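Local coordinates for protein arginine kinase (Anthopleura japonica, PDB 4RF6) that catalyses the reversible transfer of a phosphoryl group from ATP to L-arginine, giving phospho-L-arginine and ADP, with two phosphagen kinase units fused in one chain, at residues Arg200-Ala205 with Leu229-His234. Sequence-based numbering, arbitrary orientation.
Sequences RFLEAA and LNEEDH
Leu202, on the short helix 200-205, meets two consecutive glutamates with one methyl for each: CD1 lies 3.9 Å from OE1 of Glu231, and CD2 lies 3.8 Å from OE1 of Glu232. The encounter illustrates how an aliphatic side chain can border an acidic site without bonding to it, since no hydrogen bond crosses between the segments and the touch is purely van der Waals. The leucine runs at roughly a right angle to both acidic chains, and its CD2 also rests against the stem of Glu232, with CG at 4.1 Å. Glu232 extends toward the leucine methyl as a straight rod, CG anti to the backbone N (chi1 178°) and the chain extended beyond it. Glu231 instead bends at chi2 (-119°), which brings its carboxylate back toward the next peptide, where OE2 accepts a weak hydrogen bond from the backbone N of Glu232 at 3.1 Å. The same OE2 forms a salt bridge with Arg236, a predicted ATP-binding residue, which would link this carboxylate to the probable nucleotide site, while OE1 borders the leucine.

Further out, the loop is closed by the 2.8 Å bond from Asn230 N to His234 O, joining the ends of the turn between strands 225-229 and 235-242. Ser277 braces it from outside, bonding through OG to Glu232 O and through its backbone N to Asp233 OD1. The helix is anchored in turn to the N-terminal part of the unit, with Arg200 salt-bridged to Asp69 and Phe201 O bonded to Ser63. Glu232 probably binds the arginine substrate, and its side chain lies about 4 Å, at the nearest atoms, from that of Cys278, which probably does so too; the arrangement is thus consistent with the guanidino-substrate pocket of phosphagen kinases, built on a hairpin of the antiparallel catalytic sheet.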
loop_
_atom_site.group_PDB
_atom_site.type_symbol
_atom_site.label_atom_id
_atom_site.label_comp_id
_atom_site.label_asym_id
_atom_site.label_seq_id
_atom_site.Cartn_x
_atom_site.Cartn_y
_atom_site.Cartn_z
ATOM N N ARG A 200 16.251 17.637 19.114
ATOM C CA ARG A 200 17.250 18.068 20.090
ATOM C C ARG A 200 18.625 17.451 19.847
ATOM O O ARG A 200 19.643 18.052 20.179
ATOM C CB ARG A 200 16.782 17.756 21.516
ATOM C CG ARG A 200 16.410 16.292 21.759
ATOM C CD ARG A 200 15.854 16.093 23.168
ATOM N NE ARG A 200 15.332 14.746 23.389
ATOM C CZ ARG A 200 16.014 13.762 23.970
ATOM N NH1 ARG A 200 17.255 13.963 24.389
ATOM N NH2 ARG A 200 15.453 12.571 24.132
ATOM N N PHE A 201 18.648 16.256 19.264
ATOM C CA PHE A 201 19.905 15.572 18.982
ATOM C C PHE A 201 20.672 16.256 17.847
ATOM O O PHE A 201 21.875 16.494 17.959
ATOM C CB PHE A 201 19.657 14.096 18.650
ATOM C CG PHE A 201 19.097 13.294 19.798
ATOM C CD1 PHE A 201 19.949 12.687 20.715
ATOM C CD2 PHE A 201 17.724 13.135 19.952
ATOM C CE1 PHE A 201 19.443 11.943 21.774
ATOM C CE2 PHE A 201 17.211 12.394 21.010
ATOM C CZ PHE A 201 18.072 11.800 21.922
ATOM N N LEU A 202 19.971 16.573 16.759
ATOM C CA LEU A 202 20.579 17.259 15.616
ATOM C C LEU A 202 20.907 18.711 15.961
ATOM O O LEU A 202 21.941 19.253 15.543
ATOM C CB LEU A 202 19.650 17.208 14.403
ATOM C CG LEU A 202 19.239 15.811 13.947
ATOM C CD1 LEU A 202 18.514 15.874 12.613
ATOM C CD2 LEU A 202 20.448 14.900 13.859
ATOM N N GLU A 203 20.015 19.333 16.727
ATOM C CA GLU A 203 20.237 20.690 17.223
ATOM C C GLU A 203 21.583 20.795 17.945
ATOM O O GLU A 203 22.425 21.623 17.600
ATOM C CB GLU A 203 19.093 21.096 18.160
ATOM C CG GLU A 203 19.267 22.458 18.816
ATOM C CD GLU A 203 19.185 23.609 17.829
ATOM O OE1 GLU A 203 18.612 23.427 16.733
ATOM O OE2 GLU A 203 19.699 24.697 18.157
ATOM N N ALA A 204 21.791 19.931 18.935
ATOM C CA ALA A 204 23.014 19.971 19.738
ATOM C C ALA A 204 24.258 19.566 18.941
ATOM O O ALA A 204 25.387 19.882 19.328
ATOM C CB ALA A 204 22.864 19.101 20.978
ATOM N N ALA A 205 24.045 18.855 17.838
ATOM C CA ALA A 205 25.137 18.401 16.981
ATOM C C ALA A 205 25.645 19.519 16.071
ATOM O O ALA A 205 26.710 19.393 15.454
ATOM C CB ALA A 205 24.686 17.217 16.150
ATOM N N LEU A 229 17.502 16.173 1.199
ATOM C CA LEU A 229 18.729 16.883 0.871
ATOM C C LEU A 229 19.160 17.729 2.059
ATOM O O LEU A 229 18.400 18.585 2.520
ATOM C CB LEU A 229 18.488 17.751 -0.363
ATOM C CG LEU A 229 19.639 18.442 -1.080
ATOM C CD1 LEU A 229 20.894 17.592 -1.046
ATOM C CD2 LEU A 229 19.234 18.738 -2.526
ATOM N N ASN A 230 20.365 17.463 2.565
ATOM C CA ASN A 230 20.971 18.259 3.636
ATOM C C ASN A 230 20.224 18.235 4.968
ATOM O O ASN A 230 20.195 19.232 5.692
ATOM C CB ASN A 230 21.201 19.709 3.181
ATOM C CG ASN A 230 22.366 19.840 2.230
ATOM O OD1 ASN A 230 23.367 19.140 2.362
ATOM N ND2 ASN A 230 22.240 20.735 1.254
ATOM N N GLU A 231 19.614 17.100 5.283
ATOM C CA GLU A 231 19.049 16.903 6.613
ATOM C C GLU A 231 20.187 16.516 7.571
ATOM O O GLU A 231 20.976 17.375 7.983
ATOM C CB GLU A 231 17.945 15.838 6.580
ATOM C CG GLU A 231 17.109 15.726 7.859
ATOM C CD GLU A 231 17.206 14.350 8.505
ATOM O OE1 GLU A 231 16.677 14.176 9.626
ATOM O OE2 GLU A 231 17.811 13.446 7.891
ATOM N N GLU A 232 20.304 15.234 7.901
ATOM C CA GLU A 232 21.352 14.786 8.819
ATOM C C GLU A 232 22.659 14.503 8.074
ATOM O O GLU A 232 23.755 14.638 8.633
ATOM C CB GLU A 232 20.896 13.551 9.597
ATOM C CG GLU A 232 21.952 12.999 10.548
ATOM C CD GLU A 232 21.471 11.788 11.318
ATOM O OE1 GLU A 232 20.286 11.766 11.707
ATOM O OE2 GLU A 232 22.283 10.864 11.535
ATOM N N ASP A 233 22.537 14.087 6.819
ATOM C CA ASP A 233 23.688 13.982 5.929
ATOM C C ASP A 233 23.349 14.772 4.666
ATOM O O ASP A 233 22.210 15.209 4.508
ATOM C CB ASP A 233 23.975 12.513 5.582
ATOM C CG ASP A 233 24.548 11.732 6.749
ATOM O OD1 ASP A 233 25.767 11.832 6.987
ATOM O OD2 ASP A 233 23.782 11.006 7.416
ATOM N N HIS A 234 24.322 14.965 3.776
ATOM C CA HIS A 234 24.055 15.686 2.532
ATOM C C HIS A 234 22.895 15.029 1.788
ATOM O O HIS A 234 22.023 15.700 1.233
ATOM C CB HIS A 234 25.292 15.703 1.628
ATOM C CG HIS A 234 26.496 16.333 2.254
ATOM N ND1 HIS A 234 27.741 16.306 1.663
ATOM C CD2 HIS A 234 26.645 17.008 3.418
ATOM C CE1 HIS A 234 28.606 16.937 2.437
ATOM N NE2 HIS A 234 27.968 17.368 3.510
#